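Local coordinates for protein 2-aminomuconic 6-semialdehyde dehydrogenase (Pseudomonas sp., PDB 7BZV) that catalyses the NAD+-dependent oxidation of 2-aminomuconate 6-semialdehyde in 2-aminophenol breakdown, and depends on its tetrameric assembly to bind the cofactor, at residues 2-7 with 31-36; 70-75 with 190-195; 273-278 with 288-293; 346-351 with 377-382. All coordinates share one frame; numbering follows the deposited sequence.

Overall arrangement
From the N terminus, contact 1 comes first, pairing strand 3-9 with strand 30-35 across a 23-residue loop that carries the sheet's other two strands, 12-14 and 19-23. Contact 2 spans 114 residues to set helix 62-78 against helix 184-196; its centre lies about 20 Å from that of contact 1. Contact 3 closes the tight helix-to-strand connection of a beta-alpha-beta unit in the seven-stranded sheet. Contact 4 closes a 25-residue loop and ties the end of helix 332-348 to the edge of that sheet, its centre about 19 Å from that of contact 3. The four are strictly in series, none nesting or crossing. Contacts 2 and 4 lie on opposite sides of the chain's centre.

Contact 1: 2-7 with 31-36; sequences MKQYRN and VAVVHE
Q4 and Y5 pair with V33 and V34 in the parallel middle of a four-stranded mixed sheet, where strand 3-9 runs beside strand 30-35. Three backbone bonds join them: V33 N donates to K3 O (3.0 Å), Y5 N to V33 O (3.0 Å) and H35 N to Y5 O (3.2 Å). On one face Y5 CD2 meets A32 CB obliquely at 3.5 Å. On the other, the Q4 amide rests against V33 CG1, and a bend at chi2 (-59°) lets it reach two polar partners: NE2 donates to M2 O within its own segment, and OE1 receives H35 NE2 at 2.7 Å, in the carbonyl plane on a lone pair. The amide stands almost perpendicular to the imidazole (88°), while R6 CG packs over one face of that ring as a CH-pi contact, 4.2 Å from its centroid. Past the ladder, N7 ND2 donates to H35 O (2.9 Å) from well above the carbonyl plane; N7 OD1 accepts from H207 N. With an alanine in place of Q4, H35 NE2 would probably lose its acceptor and the ring one restraint on its rotation. H35 ND1 bonds S16 N, so the imidazole is gripped at both nitrogens, an arrangement consistent with a neutral ring protonated on NE2.

Contact 2: 70-75 with 190-195; sequences RRIANE and AEVMEA
E75 meets V192 because its CG lies anti to the backbone N (chi1 174°) and the chain then kinks at chi2, drawing the methylenes across the valine: E75 CG is 3.5 Å from V192 CG1 and 3.8 Å from V192 CG2, the stems running antiparallel past one another. M193 starts out pointing away from the other helix, but a bend at chi2 (-74°) swings its thioether back, placing SD 3.4 Å and CE 3.5 Å from I72 CD1. I72 adds its CG2 branch, 4.2 Å from V192 CG1. Segments 70-75 and 190-195 are inclined at 122°, their axes 9.4 Å apart at closest. Helix 184-196 connects the parallel neighbours 173-177 and 203-205 of a sheet, and helix 62-78 packs on it. I198 touches both I72 and M193. An alanine at I72 would probably leave M193 SD and CE without their apolar partner and the thioether less restrained. Farther out, E75 OE2 lies 3.9 Å from A195 CB, and OE1 forms a salt bridge with R78. Between the two segments the contact is thus mainly apolar, carbon and sulfur, with E75 lending its hydrocarbon stem and keeping its charge at the edge.

Contact 3: 273-278 with 288-293; sequences DGMMRA and LCSERV
The methyl ends of M275 and V293 meet head-on, M275 CE lying 4.0 Å from V293 CG2, between helix 268-280 and strand 290-296. The methionine manages this by bending at both chi2 (-54°) and chi3 (-58°), which curls the methyl toward the strand; the same CE also comes within 4.1 Å of S290 OG. S290 points its side chain at the helix, its OG 3.6 Å from A278 CB. C289, next to it, lies off the oxygen end of the A278 carbonyl, with its CB 3.1 Å and its SG 3.4 Å from A278 O. That oxygen, near the C-terminal end of the helix, accepts the one hydrogen bond of the contact: S290 N donates to A278 O at 2.9 Å, bent to 145° at the hydrogen and coming from above the carbonyl plane. This is the returning limb of a beta-alpha-beta unit that starts with strand 258-262, whose A260 and I262 also pack against M275. C289 O is held in turn by N258 ND2. In aldehyde dehydrogenases the nucleophilic cysteine sits on the chain leading into this strand, so the contact probably lies just behind the active site. Chemically it is a buried, mixed contact: one apolar methyl pair, and a single backbone bond that spends a helix-end carbonyl on fixing the entry of the strand.

Contact 4: 346-351 with 377-382; sequences RQEGAT and AGLSDD
T351 and A377 share two backbone hydrogen bonds, T351 N to A377 O and A377 N to T351 O, both 2.8 Å, which make them an antiparallel hydrogen-bonded pair. The first has its donor tilted from the carbonyl plane; the second lies in that plane but is more bent at the hydrogen (138°). The apolar part belongs to L379. With CG anti to the carbonyl carbon (chi1 -57°) its fork straddles the corner after the helix: CD1 lies 3.7 Å from A350 CB, while CD2 is 3.4 Å from E348 O and 3.6 Å from A350 N. Turns shape both segments. G349 ends the helix in a Schellman motif, its N 2.9 Å from R346 O, with a positive phi (95°) suited to a residue without a CB. G378 has positive phi too, and a CB there would crowd the carbonyl O of A377. S380 OG accepts from D382 N at 2.8 Å, an ST turn. Among polar side chains, E348 turns both carboxylate oxygens to backbone nitrogens, OE2 to R384 and OE1 to V385, at the start of helix 384-387. In the fold, helix 332-348 turns at G349 and A350 into strand 351-354, outermost within this chain in the seven-stranded sheet, which pairs with strand 374-377; L379 packs between the helix end and V385 and V386 of helix 384-387.

Contact 1: 2-7 with 31-36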
loop_
_atom_site.group_PDB
_atom_site.type_symbol
_atom_site.label_atom_id
_atom_site.label_comp_id
_atom_site.label_asym_id
_atom_site.label_seq_id
_atom_site.Cartn_x
_atom_site.Cartn_y
_atom_site.Cartn_z
ATOM N N MET B 2 -8.320 -47.070 23.928
ATOM C CA MET B 2 -9.063 -45.965 23.331
ATOM C C MET B 2 -8.356 -44.624 23.503
ATOM O O MET B 2 -7.986 -44.225 24.617
ATOM C CB MET B 2 -10.481 -45.886 23.899
ATOM C CG MET B 2 -11.353 -44.828 23.193
ATOM S SD MET B 2 -12.075 -45.327 21.622
ATOM C CE MET B 2 -11.962 -47.131 21.613
ATOM N N LYS B 3 -8.236 -43.913 22.389
ATOM C CA LYS B 3 -7.538 -42.639 22.338
ATOM C C LYS B 3 -8.071 -41.669 23.383
ATOM O O LYS B 3 -9.283 -41.539 23.575
ATOM C CB LYS B 3 -7.714 -42.066 20.927
ATOM C CG LYS B 3 -6.509 -41.360 20.272
ATOM C CD LYS B 3 -6.523 -41.504 18.718
ATOM C CE LYS B 3 -7.949 -41.444 18.153
ATOM N NZ LYS B 3 -8.046 -41.564 16.656
ATOM N N GLN B 4 -7.151 -40.988 24.061
ATOM C CA GLN B 4 -7.475 -39.850 24.909
ATOM C C GLN B 4 -7.086 -38.565 24.184
ATOM O O GLN B 4 -5.986 -38.465 23.632
ATOM C CB GLN B 4 -6.748 -39.905 26.256
ATOM C CG GLN B 4 -6.959 -41.175 27.064
ATOM C CD GLN B 4 -8.416 -41.416 27.397
ATOM O OE1 GLN B 4 -9.046 -40.641 28.122
ATOM N NE2 GLN B 4 -8.965 -42.488 26.853
ATOM N N TYR B 5 -7.992 -37.601 24.179
ATOM C CA TYR B 5 -7.740 -36.255 23.681
ATOM C C TYR B 5 -7.747 -35.363 24.924
ATOM O O TYR B 5 -8.805 -35.115 25.517
ATOM C CB TYR B 5 -8.786 -35.873 22.629
ATOM C CG TYR B 5 -8.568 -36.488 21.243
ATOM C CD1 TYR B 5 -7.294 -36.635 20.711
ATOM C CD2 TYR B 5 -9.649 -36.918 20.474
ATOM C CE1 TYR B 5 -7.102 -37.177 19.436
ATOM C CE2 TYR B 5 -9.469 -37.466 19.203
ATOM C CZ TYR B 5 -8.189 -37.595 18.693
ATOM O OH TYR B 5 -7.986 -38.136 17.432
ATOM N N ARG B 6 -6.559 -34.952 25.360
ATOM C CA ARG B 6 -6.421 -34.211 26.605
ATOM C C ARG B 6 -6.306 -32.716 26.339
ATOM O O ARG B 6 -6.115 -32.270 25.205
ATOM C CB ARG B 6 -5.204 -34.693 27.394
ATOM C CG ARG B 6 -5.287 -36.156 27.815
ATOM C CD ARG B 6 -3.969 -36.673 28.381
ATOM N NE ARG B 6 -2.858 -36.406 27.477
ATOM C CZ ARG B 6 -2.411 -37.257 26.563
ATOM N NH1 ARG B 6 -2.980 -38.452 26.442
ATOM N NH2 ARG B 6 -1.394 -36.908 25.775
ATOM N N ASN B 7 -6.443 -31.942 27.410
ATOM C CA ASN B 7 -6.164 -30.519 27.352
ATOM C C ASN B 7 -4.654 -30.281 27.370
ATOM O O ASN B 7 -3.872 -31.143 27.786
ATOM C CB ASN B 7 -6.805 -29.787 28.532
ATOM C CG ASN B 7 -8.281 -30.060 28.662
ATOM O OD1 ASN B 7 -9.100 -29.405 28.029
ATOM N ND2 ASN B 7 -8.635 -31.024 29.515
ATOM N N VAL B 31 -14.535 -43.150 18.902
ATOM C CA VAL B 31 -13.151 -43.210 18.440
ATOM C C VAL B 31 -12.173 -42.552 19.401
ATOM O O VAL B 31 -10.957 -42.734 19.240
ATOM C CB VAL B 31 -12.991 -42.601 17.030
ATOM C CG1 VAL B 31 -13.719 -43.445 16.006
ATOM C CG2 VAL B 31 -13.512 -41.182 16.994
ATOM N N ALA B 32 -12.653 -41.835 20.417
ATOM C CA ALA B 32 -11.798 -41.275 21.455
ATOM C C ALA B 32 -12.688 -40.805 22.595
ATOM O O ALA B 32 -13.904 -40.684 22.446
ATOM C CB ALA B 32 -10.946 -40.113 20.918
ATOM N N VAL B 33 -12.064 -40.508 23.731
ATOM C CA VAL B 33 -12.746 -39.774 24.785
ATOM C C VAL B 33 -11.940 -38.522 25.121
ATOM O O VAL B 33 -10.707 -38.491 25.034
ATOM C CB VAL B 33 -13.007 -40.655 26.037
ATOM C CG1 VAL B 33 -11.773 -41.409 26.429
ATOM C CG2 VAL B 33 -13.533 -39.791 27.177
ATOM N N VAL B 34 -12.669 -37.483 25.506
ATOM C CA VAL B 34 -12.174 -36.117 25.556
ATOM C C VAL B 34 -12.347 -35.582 26.964
ATOM O O VAL B 34 -13.403 -35.769 27.573
ATOM C CB VAL B 34 -12.946 -35.240 24.557
ATOM C CG1 VAL B 34 -12.245 -33.871 24.352
ATOM C CG2 VAL B 34 -13.124 -36.001 23.262
ATOM N N HIS B 35 -11.332 -34.864 27.454
ATOM C CA HIS B 35 -11.284 -34.405 28.837
ATOM C C HIS B 35 -11.731 -32.959 28.910
ATOM O O HIS B 35 -11.047 -32.064 28.399
ATOM C CB HIS B 35 -9.880 -34.568 29.397
ATOM C CG HIS B 35 -9.411 -35.988 29.415
ATOM N ND1 HIS B 35 -9.126 -36.666 30.583
ATOM C CD2 HIS B 35 -9.199 -36.867 28.410
ATOM C CE1 HIS B 35 -8.736 -37.895 30.292
ATOM N NE2 HIS B 35 -8.774 -38.043 28.980
ATOM N N GLU B 36 -12.863 -32.733 29.573
ATOM C CA GLU B 36 -13.485 -31.421 29.591
ATOM C C GLU B 36 -12.794 -30.511 30.596
ATOM O O GLU B 36 -12.404 -30.943 31.680
ATOM C CB GLU B 36 -14.974 -31.543 29.919
ATOM C CG GLU B 36 -15.731 -30.217 29.826
ATOM C CD GLU B 36 -17.239 -30.362 29.966
ATOM O OE1 GLU B 36 -17.714 -31.502 30.102
ATOM O OE2 GLU B 36 -17.944 -29.323 29.932
#

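Contact 2: 70-75 with 190-195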
loop_
_atom_site.group_PDB
_atom_site.type_symbol
_atom_site.label_atom_id
_atom_site.label_comp_id
_atom_site.label_asym_id
_atom_site.label_seq_id
_atom_site.Cartn_x
_atom_site.Cartn_y
_atom_site.Cartn_z
ATOM N N ARG B 70 6.654 -21.328 10.171
ATOM C CA ARG B 70 7.105 -22.295 9.177
ATOM C C ARG B 70 7.514 -23.619 9.827
ATOM O O ARG B 70 7.278 -24.688 9.260
ATOM C CB ARG B 70 8.248 -21.679 8.365
ATOM C CG ARG B 70 7.758 -20.635 7.388
ATOM C CD ARG B 70 8.905 -19.793 6.749
ATOM N NE ARG B 70 8.382 -18.798 5.815
ATOM C CZ ARG B 70 9.088 -17.775 5.328
ATOM N NH1 ARG B 70 10.368 -17.599 5.667
ATOM N NH2 ARG B 70 8.515 -16.934 4.500
ATOM N N ARG B 71 8.128 -23.575 11.016
ATOM C CA ARG B 71 8.468 -24.824 11.701
ATOM C C ARG B 71 7.210 -25.581 12.087
ATOM O O ARG B 71 7.162 -26.812 11.984
ATOM C CB ARG B 71 9.325 -24.535 12.931
ATOM C CG ARG B 71 10.547 -23.704 12.600
ATOM C CD ARG B 71 11.788 -24.274 13.223
ATOM N NE ARG B 71 11.911 -23.912 14.630
ATOM C CZ ARG B 71 11.837 -24.773 15.638
ATOM N NH1 ARG B 71 11.634 -26.066 15.398
ATOM N NH2 ARG B 71 11.976 -24.341 16.886
ATOM N N ILE B 72 6.171 -24.856 12.512
ATOM C CA ILE B 72 4.880 -25.483 12.777
ATOM C C ILE B 72 4.337 -26.152 11.522
ATOM O O ILE B 72 3.904 -27.312 11.549
ATOM C CB ILE B 72 3.876 -24.458 13.332
ATOM C CG1 ILE B 72 4.240 -24.091 14.767
ATOM C CG2 ILE B 72 2.448 -25.016 13.204
ATOM C CD1 ILE B 72 3.587 -22.778 15.290
ATOM N N ALA B 73 4.315 -25.417 10.411
ATOM C CA ALA B 73 3.794 -25.982 9.178
ATOM C C ALA B 73 4.606 -27.201 8.736
ATOM O O ALA B 73 4.037 -28.190 8.269
ATOM C CB ALA B 73 3.783 -24.929 8.071
ATOM N N ASN B 74 5.937 -27.136 8.839
ATOM C CA ASN B 74 6.756 -28.274 8.429
ATOM C C ASN B 74 6.445 -29.504 9.278
ATOM O O ASN B 74 6.379 -30.620 8.760
ATOM C CB ASN B 74 8.242 -27.933 8.539
ATOM C CG ASN B 74 8.734 -26.981 7.431
ATOM O OD1 ASN B 74 8.089 -26.790 6.399
ATOM N ND2 ASN B 74 9.869 -26.352 7.681
ATOM N N GLU B 75 6.248 -29.320 10.592
ATOM C CA GLU B 75 5.936 -30.461 11.444
ATOM C C GLU B 75 4.541 -31.002 11.146
ATOM O O GLU B 75 4.343 -32.219 11.117
ATOM C CB GLU B 75 6.085 -30.073 12.911
ATOM C CG GLU B 75 5.644 -31.138 13.899
ATOM C CD GLU B 75 6.490 -32.409 13.866
ATOM O OE1 GLU B 75 7.366 -32.556 12.987
ATOM O OE2 GLU B 75 6.261 -33.277 14.726
ATOM N N ALA B 190 -1.685 -29.158 19.125
ATOM C CA ALA B 190 -0.942 -28.935 20.365
ATOM C C ALA B 190 0.302 -29.817 20.444
ATOM O O ALA B 190 1.367 -29.361 20.886
ATOM C CB ALA B 190 -1.851 -29.173 21.571
ATOM N N GLU B 191 0.193 -31.081 20.027
ATOM C CA GLU B 191 1.381 -31.929 19.992
ATOM C C GLU B 191 2.451 -31.308 19.106
ATOM O O GLU B 191 3.636 -31.307 19.452
ATOM C CB GLU B 191 1.021 -33.336 19.508
ATOM C CG GLU B 191 0.074 -34.080 20.458
ATOM C CD GLU B 191 -0.200 -35.533 20.040
ATOM O OE1 GLU B 191 0.411 -36.025 19.068
ATOM O OE2 GLU B 191 -1.027 -36.193 20.696
ATOM N N VAL B 192 2.045 -30.735 17.977
ATOM C CA VAL B 192 3.007 -30.104 17.081
ATOM C C VAL B 192 3.656 -28.900 17.749
ATOM O O VAL B 192 4.882 -28.710 17.675
ATOM C CB VAL B 192 2.321 -29.714 15.762
ATOM C CG1 VAL B 192 3.235 -28.781 14.938
ATOM C CG2 VAL B 192 1.973 -30.934 14.987
ATOM N N MET B 193 2.844 -28.058 18.394
ATOM C CA MET B 193 3.403 -26.908 19.079
ATOM C C MET B 193 4.460 -27.354 20.079
ATOM O O MET B 193 5.546 -26.788 20.163
ATOM C CB MET B 193 2.309 -26.117 19.780
ATOM C CG MET B 193 1.229 -25.683 18.801
ATOM S SD MET B 193 2.049 -24.318 17.860
ATOM C CE MET B 193 0.643 -24.120 16.666
ATOM N N GLU B 194 4.166 -28.403 20.832
ATOM C CA GLU B 194 5.115 -28.893 21.819
ATOM C C GLU B 194 6.349 -29.450 21.136
ATOM O O GLU B 194 7.466 -29.226 21.608
ATOM C CB GLU B 194 4.420 -29.949 22.683
ATOM C CG GLU B 194 5.343 -30.735 23.576
ATOM C CD GLU B 194 4.584 -31.817 24.312
ATOM O OE1 GLU B 194 4.050 -32.732 23.643
ATOM O OE2 GLU B 194 4.489 -31.730 25.549
ATOM N N ALA B 195 6.171 -30.161 20.012
ATOM C CA ALA B 195 7.311 -30.806 19.355
ATOM C C ALA B 195 8.308 -29.789 18.814
ATOM O O ALA B 195 9.522 -29.982 18.938
ATOM C CB ALA B 195 6.842 -31.719 18.227
#

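Contact 3: 273-278 with 288-293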
loop_
_atom_site.group_PDB
_atom_site.type_symbol
_atom_site.label_atom_id
_atom_site.label_comp_id
_atom_site.label_asym_id
_atom_site.label_seq_id
_atom_site.Cartn_x
_atom_site.Cartn_y
_atom_site.Cartn_z
ATOM N N ASP B 273 -19.725 -28.981 -12.908
ATOM C CA ASP B 273 -18.649 -29.454 -12.040
ATOM C C ASP B 273 -18.544 -28.595 -10.786
ATOM O O ASP B 273 -18.374 -29.100 -9.667
ATOM C CB ASP B 273 -17.299 -29.403 -12.758
ATOM C CG ASP B 273 -17.121 -30.512 -13.757
ATOM O OD1 ASP B 273 -17.913 -31.460 -13.773
ATOM O OD2 ASP B 273 -16.169 -30.415 -14.538
ATOM N N GLY B 274 -18.564 -27.275 -10.982
ATOM C CA GLY B 274 -18.424 -26.348 -9.868
ATOM C C GLY B 274 -19.616 -26.349 -8.935
ATOM O O GLY B 274 -19.454 -26.316 -7.716
ATOM N N MET B 275 -20.819 -26.412 -9.487
ATOM C CA MET B 275 -22.023 -26.419 -8.662
ATOM C C MET B 275 -22.177 -27.714 -7.875
ATOM O O MET B 275 -22.671 -27.679 -6.741
ATOM C CB MET B 275 -23.244 -26.165 -9.530
ATOM C CG MET B 275 -23.382 -24.680 -9.981
ATOM S SD MET B 275 -23.364 -23.525 -8.606
ATOM C CE MET B 275 -24.735 -24.102 -7.616
ATOM N N MET B 276 -21.741 -28.862 -8.423
ATOM C CA MET B 276 -21.768 -30.071 -7.604
ATOM C C MET B 276 -20.935 -29.899 -6.352
ATOM O O MET B 276 -21.324 -30.410 -5.287
ATOM C CB MET B 276 -21.316 -31.316 -8.368
ATOM C CG MET B 276 -22.313 -31.593 -9.377
ATOM S SD MET B 276 -23.726 -32.564 -8.719
ATOM C CE MET B 276 -24.982 -31.411 -8.264
ATOM N N ARG B 277 -19.828 -29.152 -6.431
ATOM C CA ARG B 277 -19.057 -28.900 -5.218
ATOM C C ARG B 277 -19.752 -27.874 -4.318
ATOM O O ARG B 277 -19.877 -28.079 -3.100
ATOM C CB ARG B 277 -17.643 -28.449 -5.605
ATOM C CG ARG B 277 -16.818 -29.585 -6.241
ATOM C CD ARG B 277 -15.517 -29.131 -6.898
ATOM N NE ARG B 277 -14.698 -28.289 -6.035
ATOM C CZ ARG B 277 -13.866 -28.755 -5.121
ATOM N NH1 ARG B 277 -13.739 -30.069 -4.973
ATOM N NH2 ARG B 277 -13.145 -27.902 -4.386
ATOM N N ALA B 278 -20.200 -26.761 -4.900
ATOM C CA ALA B 278 -20.860 -25.703 -4.132
ATOM C C ALA B 278 -22.070 -26.228 -3.382
ATOM O O ALA B 278 -22.452 -25.662 -2.349
ATOM C CB ALA B 278 -21.312 -24.556 -5.047
ATOM N N LEU B 288 -19.888 -21.773 3.127
ATOM C CA LEU B 288 -19.910 -21.094 1.827
ATOM C C LEU B 288 -20.755 -21.818 0.775
ATOM O O LEU B 288 -20.928 -21.319 -0.343
ATOM C CB LEU B 288 -18.471 -20.962 1.334
ATOM C CG LEU B 288 -17.509 -20.331 2.355
ATOM C CD1 LEU B 288 -16.060 -20.498 2.015
ATOM C CD2 LEU B 288 -17.881 -18.882 2.410
ATOM N N CYS B 289 -21.257 -23.001 1.080
ATOM C CA CYS B 289 -22.075 -23.723 0.110
ATOM C C CYS B 289 -23.327 -22.942 -0.294
ATOM O O CYS B 289 -23.893 -22.171 0.480
ATOM C CB CYS B 289 -22.508 -25.067 0.702
ATOM S SG CYS B 289 -21.237 -26.334 0.770
ATOM N N SER B 290 -23.789 -23.197 -1.514
ATOM C CA SER B 290 -25.041 -22.660 -2.019
ATOM C C SER B 290 -26.227 -23.484 -1.530
ATOM O O SER B 290 -26.213 -24.712 -1.632
ATOM C CB SER B 290 -25.061 -22.731 -3.551
ATOM O OG SER B 290 -23.874 -22.277 -4.071
ATOM N N GLU B 291 -27.280 -22.807 -1.053
ATOM C CA GLU B 291 -28.571 -23.444 -0.797
ATOM C C GLU B 291 -29.729 -22.805 -1.548
ATOM O O GLU B 291 -30.842 -23.336 -1.493
ATOM C CB GLU B 291 -28.887 -23.453 0.715
ATOM C CG GLU B 291 -28.017 -24.493 1.455
ATOM C CD GLU B 291 -28.246 -24.612 2.959
ATOM O OE1 GLU B 291 -29.162 -23.968 3.526
ATOM O OE2 GLU B 291 -27.464 -25.362 3.585
ATOM N N ARG B 292 -29.500 -21.689 -2.247
ATOM C CA ARG B 292 -30.483 -21.059 -3.118
ATOM C C ARG B 292 -29.815 -20.984 -4.476
ATOM O O ARG B 292 -28.725 -20.417 -4.590
ATOM C CB ARG B 292 -30.888 -19.661 -2.616
ATOM C CG ARG B 292 -31.463 -19.616 -1.176
ATOM C CD ARG B 292 -30.923 -18.362 -0.394
ATOM N NE ARG B 292 -31.367 -17.209 -1.111
ATOM C CZ ARG B 292 -30.753 -16.038 -1.256
ATOM N NH1 ARG B 292 -29.594 -15.709 -0.676
ATOM N NH2 ARG B 292 -31.368 -15.165 -2.017
ATOM N N VAL B 293 -30.420 -21.597 -5.478
ATOM C CA VAL B 293 -29.862 -21.634 -6.823
ATOM C C VAL B 293 -30.846 -21.015 -7.803
ATOM O O VAL B 293 -31.944 -21.546 -7.997
ATOM C CB VAL B 293 -29.522 -23.066 -7.257
ATOM C CG1 VAL B 293 -28.978 -23.040 -8.656
ATOM C CG2 VAL B 293 -28.511 -23.688 -6.333
#

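Contact 4: 346-351 with 377-382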
loop_
_atom_site.group_PDB
_atom_site.type_symbol
_atom_site.label_atom_id
_atom_site.label_comp_id
_atom_site.label_asym_id
_atom_site.label_seq_id
_atom_site.Cartn_x
_atom_site.Cartn_y
_atom_site.Cartn_z
ATOM N N ARG B 346 -41.167 -30.868 2.515
ATOM C CA ARG B 346 -42.352 -31.621 2.127
ATOM C C ARG B 346 -43.622 -30.870 2.501
ATOM O O ARG B 346 -44.495 -30.630 1.659
ATOM C CB ARG B 346 -42.324 -32.981 2.808
ATOM C CG ARG B 346 -42.403 -34.143 1.873
ATOM C CD ARG B 346 -42.020 -35.401 2.613
ATOM N NE ARG B 346 -40.648 -35.806 2.330
ATOM C CZ ARG B 346 -40.212 -36.172 1.127
ATOM N NH1 ARG B 346 -41.039 -36.170 0.081
ATOM N NH2 ARG B 346 -38.948 -36.539 0.969
ATOM N N GLN B 347 -43.724 -30.474 3.767
ATOM C CA GLN B 347 -44.917 -29.783 4.242
ATOM C C GLN B 347 -45.155 -28.486 3.488
ATOM O O GLN B 347 -46.306 -28.119 3.226
ATOM C CB GLN B 347 -44.790 -29.487 5.729
ATOM C CG GLN B 347 -44.529 -30.684 6.573
ATOM C CD GLN B 347 -44.626 -30.355 8.034
ATOM O OE1 GLN B 347 -43.623 -30.354 8.745
ATOM N NE2 GLN B 347 -45.836 -30.051 8.496
ATOM N N GLU B 348 -44.079 -27.754 3.160
ATOM C CA GLU B 348 -44.245 -26.503 2.431
ATOM C C GLU B 348 -44.642 -26.735 0.970
ATOM O O GLU B 348 -44.912 -25.754 0.264
ATOM C CB GLU B 348 -42.966 -25.652 2.558
ATOM C CG GLU B 348 -42.989 -24.783 3.825
ATOM C CD GLU B 348 -41.769 -23.904 4.022
ATOM O OE1 GLU B 348 -40.653 -24.316 3.656
ATOM O OE2 GLU B 348 -41.930 -22.786 4.565
ATOM N N GLY B 349 -44.737 -27.991 0.523
ATOM C CA GLY B 349 -45.135 -28.318 -0.839
ATOM C C GLY B 349 -44.017 -28.552 -1.854
ATOM O O GLY B 349 -44.293 -28.594 -3.061
ATOM N N ALA B 350 -42.782 -28.746 -1.415
ATOM C CA ALA B 350 -41.672 -28.785 -2.357
ATOM C C ALA B 350 -41.702 -30.021 -3.249
ATOM O O ALA B 350 -42.092 -31.115 -2.831
ATOM C CB ALA B 350 -40.342 -28.752 -1.612
ATOM N N THR B 351 -41.232 -29.839 -4.486
ATOM C CA THR B 351 -40.931 -30.950 -5.374
ATOM C C THR B 351 -39.499 -31.399 -5.138
ATOM O O THR B 351 -38.572 -30.578 -5.144
ATOM C CB THR B 351 -41.116 -30.541 -6.827
ATOM O OG1 THR B 351 -42.453 -30.104 -7.013
ATOM C CG2 THR B 351 -40.793 -31.696 -7.782
ATOM N N ALA B 377 -37.479 -27.977 -5.449
ATOM C CA ALA B 377 -37.956 -26.967 -6.380
ATOM C C ALA B 377 -39.424 -26.685 -6.094
ATOM O O ALA B 377 -40.089 -27.410 -5.351
ATOM C CB ALA B 377 -37.767 -27.426 -7.829
ATOM N N GLY B 378 -39.931 -25.641 -6.717
ATOM C CA GLY B 378 -41.346 -25.360 -6.688
ATOM C C GLY B 378 -41.787 -24.340 -5.661
ATOM O O GLY B 378 -42.975 -24.010 -5.620
ATOM N N LEU B 379 -40.898 -23.843 -4.816
ATOM C CA LEU B 379 -41.358 -22.990 -3.731
ATOM C C LEU B 379 -41.108 -21.517 -4.039
ATOM O O LEU B 379 -40.337 -21.150 -4.934
ATOM C CB LEU B 379 -40.686 -23.378 -2.415
ATOM C CG LEU B 379 -40.884 -24.837 -2.003
ATOM C CD1 LEU B 379 -40.166 -25.130 -0.695
ATOM C CD2 LEU B 379 -42.389 -25.188 -1.903
ATOM N N SER B 380 -41.782 -20.668 -3.281
ATOM C CA SER B 380 -41.583 -19.240 -3.395
ATOM C C SER B 380 -40.293 -18.837 -2.684
ATOM O O SER B 380 -39.724 -19.585 -1.883
ATOM C CB SER B 380 -42.762 -18.484 -2.779
ATOM O OG SER B 380 -42.484 -18.242 -1.414
ATOM N N ASP B 381 -39.847 -17.618 -2.958
ATOM C CA ASP B 381 -38.676 -17.097 -2.266
ATOM C C ASP B 381 -38.920 -16.921 -0.774
ATOM O O ASP B 381 -37.962 -16.671 -0.027
ATOM C CB ASP B 381 -38.252 -15.754 -2.869
ATOM C CG ASP B 381 -37.673 -15.881 -4.255
ATOM O OD1 ASP B 381 -37.350 -17.003 -4.713
ATOM O OD2 ASP B 381 -37.520 -14.830 -4.885
ATOM N N ASP B 382 -40.173 -17.029 -0.324
ATOM C CA ASP B 382 -40.497 -16.768 1.071
ATOM C C ASP B 382 -40.611 -18.031 1.920
ATOM O O ASP B 382 -40.685 -17.919 3.151
ATOM C CB ASP B 382 -41.816 -15.974 1.181
ATOM C CG ASP B 382 -41.700 -14.583 0.588
ATOM O OD1 ASP B 382 -40.769 -13.856 0.996
ATOM O OD2 ASP B 382 -42.515 -14.218 -0.287
#